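Local coordinates for protein fructosyl amine:oxygen oxidoreductase (Neosartorya fumigata, PDB 4WCT) that probably oxidises fructosyl amines (Amadori products) with oxygen, using a bound flavin-adenine dinucleotide, and so acts as a deglycating enzyme, at residues Trp257-His261 / Ile328-Ala332; Ala282-Phe286 / Asp338-Met344. One frame throughout, in Å; residues are numbered along the deposited sequence.

Interaction 1. Residues Trp257-His261 / Ile328-Ala332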
loop_
_atom_site.group_PDB
_atom_site.type_symbol
_atom_site.label_atom_id
_atom_site.label_comp_id
_atom_site.label_asym_id
_atom_site.label_seq_id
_atom_site.Cartn_x
_atom_site.Cartn_y
_atom_site.Cartn_z
ATOM N N TRP A 257 6.491 0.845 7.202
ATOM C CA TRP A 257 6.962 -0.499 7.341
ATOM C C TRP A 257 8.287 -0.711 6.641
ATOM O O TRP A 257 8.868 0.237 6.107
ATOM C CB TRP A 257 5.874 -1.410 6.800
ATOM C CG TRP A 257 4.742 -1.462 7.767
ATOM C CD1 TRP A 257 4.619 -2.316 8.837
ATOM C CD2 TRP A 257 3.646 -0.552 7.849
ATOM N NE1 TRP A 257 3.514 -1.985 9.582
ATOM C CE2 TRP A 257 2.889 -0.906 9.002
ATOM C CE3 TRP A 257 3.167 0.462 7.021
ATOM C CZ2 TRP A 257 1.738 -0.197 9.388
ATOM C CZ3 TRP A 257 2.048 1.198 7.435
ATOM C CH2 TRP A 257 1.352 0.862 8.615
ATOM N N THR A 258 8.868 -1.885 6.863
ATOM C CA THR A 258 10.271 -2.125 6.600
ATOM C C THR A 258 10.428 -3.348 5.690
ATOM O O THR A 258 9.679 -4.333 5.807
ATOM C CB THR A 258 11.021 -2.381 7.933
ATOM O OG1 THR A 258 10.190 -3.187 8.788
ATOM C CG2 THR A 258 11.304 -1.058 8.616
ATOM N N LEU A 259 11.347 -3.261 4.739
ATOM C CA LEU A 259 11.573 -4.333 3.785
ATOM C C LEU A 259 13.052 -4.470 3.518
ATOM O O LEU A 259 13.792 -3.504 3.578
ATOM C CB LEU A 259 10.803 -4.098 2.489
ATOM C CG LEU A 259 11.257 -2.957 1.577
ATOM C CD1 LEU A 259 12.349 -3.371 0.598
ATOM C CD2 LEU A 259 10.074 -2.399 0.791
ATOM N N CYS A 260 13.485 -5.683 3.229
ATOM C CA CYS A 260 14.874 -5.899 2.861
ATOM C C CYS A 260 14.931 -6.995 1.818
ATOM O O CYS A 260 13.984 -7.761 1.657
ATOM C CB CYS A 260 15.753 -6.221 4.078
ATOM S SG CYS A 260 15.340 -7.698 5.030
ATOM N N HIS A 261 16.043 -7.043 1.099
ATOM C CA HIS A 261 16.248 -7.960 0.000
ATOM C C HIS A 261 17.493 -8.778 0.264
ATOM O O HIS A 261 18.478 -8.240 0.756
ATOM C CB HIS A 261 16.490 -7.235 -1.320
ATOM C CG HIS A 261 15.314 -6.496 -1.887
ATOM N ND1 HIS A 261 15.351 -5.949 -3.152
ATOM C CD2 HIS A 261 14.121 -6.131 -1.359
ATOM C CE1 HIS A 261 14.248 -5.259 -3.365
ATOM N NE2 HIS A 261 13.455 -5.424 -2.324
ATOM N N ILE A 328 17.013 0.131 6.914
ATOM C CA ILE A 328 15.980 -0.137 7.905
ATOM C C ILE A 328 16.610 -0.227 9.284
ATOM O O ILE A 328 17.847 -0.399 9.390
ATOM C CB ILE A 328 15.167 -1.439 7.623
ATOM C CG1 ILE A 328 16.070 -2.676 7.647
ATOM C CG2 ILE A 328 14.376 -1.272 6.312
ATOM C CD1 ILE A 328 15.331 -3.973 7.372
ATOM N N PRO A 329 15.799 -0.029 10.328
ATOM C CA PRO A 329 16.413 -0.199 11.635
ATOM C C PRO A 329 17.003 -1.592 11.815
ATOM O O PRO A 329 16.454 -2.588 11.340
ATOM C CB PRO A 329 15.261 0.075 12.611
ATOM C CG PRO A 329 14.356 0.995 11.851
ATOM C CD PRO A 329 14.405 0.449 10.445
ATOM N N LEU A 330 18.094 -1.664 12.558
ATOM C CA LEU A 330 18.729 -2.953 12.840
ATOM C C LEU A 330 17.733 -3.919 13.473
ATOM O O LEU A 330 17.854 -5.146 13.295
ATOM C CB LEU A 330 19.940 -2.749 13.734
ATOM C CG LEU A 330 21.126 -2.036 13.059
ATOM C CD1 LEU A 330 22.190 -1.707 14.089
ATOM C CD2 LEU A 330 21.713 -2.865 11.934
ATOM N N GLU A 331 16.853 -3.407 14.336
ATOM C CA GLU A 331 15.860 -4.286 14.975
ATOM C C GLU A 331 14.879 -4.891 13.938
ATOM O O GLU A 331 14.374 -5.997 14.143
ATOM C CB GLU A 331 15.108 -3.566 16.120
ATOM C CG GLU A 331 14.144 -2.521 15.591
ATOM C CD GLU A 331 14.109 -1.202 16.317
ATOM O OE1 GLU A 331 14.184 -1.152 17.580
ATOM O OE2 GLU A 331 13.681 -0.241 15.658
ATOM N N ALA A 332 14.699 -4.214 12.810
ATOM C CA ALA A 332 13.795 -4.720 11.772
ATOM C C ALA A 332 14.530 -5.788 10.955
ATOM O O ALA A 332 13.961 -6.856 10.672
ATOM C CB ALA A 332 13.303 -3.606 10.872
#

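Interaction 2. Residues Ala282-Phe286 / Asp338-Met344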
loop_
_atom_site.group_PDB
_atom_site.type_symbol
_atom_site.label_atom_id
_atom_site.label_comp_id
_atom_site.label_asym_id
_atom_site.label_seq_id
_atom_site.Cartn_x
_atom_site.Cartn_y
_atom_site.Cartn_z
ATOM N N ALA A 282 2.473 -12.242 12.755
ATOM C CA ALA A 282 3.282 -11.629 13.802
ATOM C C ALA A 282 4.763 -11.802 13.566
ATOM O O ALA A 282 5.548 -11.601 14.489
ATOM C CB ALA A 282 2.894 -12.158 15.178
ATOM N N LYS A 283 5.163 -12.176 12.340
ATOM C CA LYS A 283 6.587 -12.314 12.020
ATOM C C LYS A 283 6.958 -11.657 10.702
ATOM O O LYS A 283 7.874 -10.842 10.642
ATOM C CB LYS A 283 7.066 -13.755 12.027
ATOM C CG LYS A 283 7.135 -14.335 13.435
ATOM C CD LYS A 283 8.003 -15.590 13.450
ATOM C CE LYS A 283 8.065 -16.200 14.839
ATOM N NZ LYS A 283 9.066 -15.493 15.644
ATOM N N GLY A 284 6.223 -11.958 9.657
ATOM C CA GLY A 284 6.503 -11.288 8.372
ATOM C C GLY A 284 6.030 -12.083 7.180
ATOM O O GLY A 284 5.346 -13.094 7.321
ATOM N N PHE A 285 6.538 -11.699 6.020
ATOM C CA PHE A 285 6.265 -12.427 4.807
ATOM C C PHE A 285 7.426 -12.335 3.844
ATOM O O PHE A 285 8.255 -11.444 3.943
ATOM C CB PHE A 285 4.955 -11.973 4.147
ATOM C CG PHE A 285 4.887 -10.499 3.811
ATOM C CD1 PHE A 285 4.208 -9.629 4.657
ATOM C CD2 PHE A 285 5.359 -10.021 2.609
ATOM C CE1 PHE A 285 4.078 -8.276 4.334
ATOM C CE2 PHE A 285 5.247 -8.671 2.293
ATOM C CZ PHE A 285 4.583 -7.807 3.148
ATOM N N PHE A 286 7.441 -13.233 2.861
ATOM C CA PHE A 286 8.389 -13.096 1.751
ATOM C C PHE A 286 7.728 -13.419 0.456
ATOM O O PHE A 286 6.703 -14.110 0.439
ATOM C CB PHE A 286 9.645 -13.960 1.931
ATOM C CG PHE A 286 9.524 -15.365 1.384
ATOM C CD1 PHE A 286 10.035 -15.675 0.131
ATOM C CD2 PHE A 286 9.005 -16.367 2.144
ATOM C CE1 PHE A 286 10.000 -16.979 -0.337
ATOM C CE2 PHE A 286 8.935 -17.670 1.680
ATOM C CZ PHE A 286 9.398 -17.967 0.419
ATOM N N ASP A 338 14.773 -13.503 11.957
ATOM C CA ASP A 338 13.967 -14.404 12.776
ATOM C C ASP A 338 12.883 -15.139 11.947
ATOM O O ASP A 338 12.749 -16.359 12.038
ATOM C CB ASP A 338 13.297 -13.618 13.899
ATOM C CG ASP A 338 12.338 -14.471 14.723
ATOM O OD1 ASP A 338 12.824 -15.309 15.499
ATOM O OD2 ASP A 338 11.098 -14.376 14.540
ATOM N N PHE A 339 12.200 -14.406 11.063
ATOM C CA PHE A 339 11.249 -15.015 10.138
ATOM C C PHE A 339 11.957 -16.052 9.271
ATOM O O PHE A 339 11.456 -17.168 9.082
ATOM C CB PHE A 339 10.604 -13.947 9.250
ATOM C CG PHE A 339 9.769 -14.494 8.131
ATOM C CD1 PHE A 339 8.415 -14.748 8.290
ATOM C CD2 PHE A 339 10.326 -14.692 6.891
ATOM C CE1 PHE A 339 7.644 -15.244 7.251
ATOM C CE2 PHE A 339 9.586 -15.242 5.863
ATOM C CZ PHE A 339 8.224 -15.525 6.046
ATOM N N LEU A 340 13.106 -15.674 8.716
ATOM C CA LEU A 340 13.887 -16.610 7.883
ATOM C C LEU A 340 14.330 -17.830 8.685
ATOM O O LEU A 340 14.355 -18.939 8.136
ATOM C CB LEU A 340 15.097 -15.930 7.276
ATOM C CG LEU A 340 14.776 -14.884 6.200
ATOM C CD1 LEU A 340 16.074 -14.193 5.866
ATOM C CD2 LEU A 340 14.151 -15.553 4.987
ATOM N N HIS A 341 14.723 -17.668 9.957
ATOM C CA HIS A 341 15.137 -18.834 10.717
ATOM C C HIS A 341 14.050 -19.888 10.835
ATOM O O HIS A 341 14.320 -21.091 10.717
ATOM C CB HIS A 341 15.663 -18.497 12.123
ATOM C CG HIS A 341 16.532 -19.586 12.673
ATOM N ND1 HIS A 341 16.006 -20.671 13.343
ATOM C CD2 HIS A 341 17.815 -19.919 12.376
ATOM C CE1 HIS A 341 16.930 -21.606 13.469
ATOM N NE2 HIS A 341 18.041 -21.171 12.903
ATOM N N ASP A 342 12.809 -19.452 10.976
ATOM C CA ASP A 342 11.704 -20.368 11.127
ATOM C C ASP A 342 11.372 -21.103 9.820
ATOM O O ASP A 342 10.800 -22.178 9.869
ATOM C CB ASP A 342 10.476 -19.617 11.613
ATOM C CG ASP A 342 10.438 -19.423 13.123
ATOM O OD1 ASP A 342 11.485 -19.585 13.805
ATOM O OD2 ASP A 342 9.374 -18.959 13.586
ATOM N N THR A 343 11.626 -20.451 8.678
ATOM C CA THR A 343 11.068 -20.837 7.371
ATOM C C THR A 343 12.128 -21.353 6.400
ATOM O O THR A 343 11.945 -22.404 5.707
ATOM C CB THR A 343 10.330 -19.642 6.750
ATOM O OG1 THR A 343 11.231 -18.532 6.609
ATOM C CG2 THR A 343 9.147 -19.219 7.616
ATOM N N MET A 344 13.188 -20.568 6.289
ATOM C CA MET A 344 14.281 -20.746 5.337
ATOM C C MET A 344 15.629 -20.492 6.039
ATOM O O MET A 344 16.367 -19.581 5.680
ATOM C CB MET A 344 14.108 -19.780 4.150
ATOM C CG MET A 344 12.863 -20.109 3.351
ATOM S SD MET A 344 12.669 -19.170 1.821
ATOM C CE MET A 344 12.448 -17.517 2.478
#

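Interaction 1. Residues Trp257-His261 / Ile328-Ala332
Ile328 lays its CG2 methyl against CG2 of Thr258 at 3.8 Å, one of the touches in a helix-on-sheet packing. Here the residues leading into helix 330-343 and its first turn sit on strand 253-263 of the large mixed sheet of this FAD-dependent oxidoreductase. The evidence for close packing is direct: the contacts are van der Waals touches, with 205 Å² buried in total.

Ile328 works with two branches. CG1 lies between the backbone N and the carbonyl carbon (chi1 62°), and chi2 of -180° keeps the branch extended, which carries Ile328 CD1 along the strand to CB of Cys260, 4.0 Å away. Ile328 CG2, beside the backbone N, meets Thr258 and also lies 3.6 Å from the carbonyl O of Leu259. One side chain thus spans Thr258 and Cys260, whose CB atoms both face segment 328-332, with the Leu259 carbonyl between them.

The two branches of Thr258 are put to different uses. With OG1 at chi1 40°, between the backbone N and the carbonyl carbon, Thr258 CG2 is left beside the backbone N and approaches the ring atom CD of Pro329 at 3.9 Å. OG1 borders the methyl of Ala332 but makes its polar bonds on the sheet, to Asp300 and His302 of strand 295-310; this buried hydroxyl is therefore satisfied without the helix.

Leu259 turns its side chain the other way, toward the FAD, about 4 Å off, and Trp257, two residues earlier on the strand, belongs to the FAD pocket.

Pro329 holds the N-cap position, and its O accepts the amide N of Ala332 at 2.8 Å. That first turn brings Ala332 CB to 3.8 Å from Thr258 OG1 and 3.9 Å from Thr258 CB.

Interaction 2. Residues Ala282-Phe286 / Asp338-Met344
Lys283 NZ donates to Asp338 OD2 at 2.6 Å, a salt bridge that uses the syn lone pair of the carboxylate. The lysine chain runs extended until its last torsion (chi4 -82°), which bends NZ onto that oxygen. Asp342 OD2 stays 4.0 Å from Lys283 NZ, beyond a salt bridge, and is hydrogen-bonded to Trp167 NE1 instead; its negative charge probably still favours the lysine.

Beside the salt bridge, Phe339 packs between helix and strand. Phe339 CE1 comes 3.1 Å from Gly284 O, approached obliquely. Phe285 N and the Thr343 CG2 methyl lie over opposite faces of the ring, while Phe286 CD2 meets its edge, in plane.

Met344 CE lies over one face of the Phe286 ring, 3.5 Å from the centroid and only 5° off the normal, a CH-pi contact, and Met344 SD at 4.2 Å from that Phe286 centroid makes it a Met-aromatic pair. A bend at chi3 folds CE over the ring.

Lys283 and Gly284 form a classic beta bulge opposite Asn280. From there strand 284-287 runs between strands 277-280 and 295-310, whose Leu278 and Ile298 also touch Phe339; the axes of strand 284-286 and helix 338-343 lie at 66°.

In the fold
Along the chain the segments alternate: 257-261, 282-286, 328-332, 338-344, so the two strand segments come first and both ends of helix 330-343 then return to them. The centres of interactions 1 and 2 are 13 Å apart and their nearest atoms about 7 Å, without touching. Strand 295-310 separates their strands, pairing antiparallel with both 253-263 and 284-287. One helix is thereby fastened across a single sheet, by its start in interaction 1 and its end in interaction 2. Leu259 and Phe285, both directed away from the helix, each come within about 4 Å of the FAD, so the helix backs strands whose other face borders the cofactor.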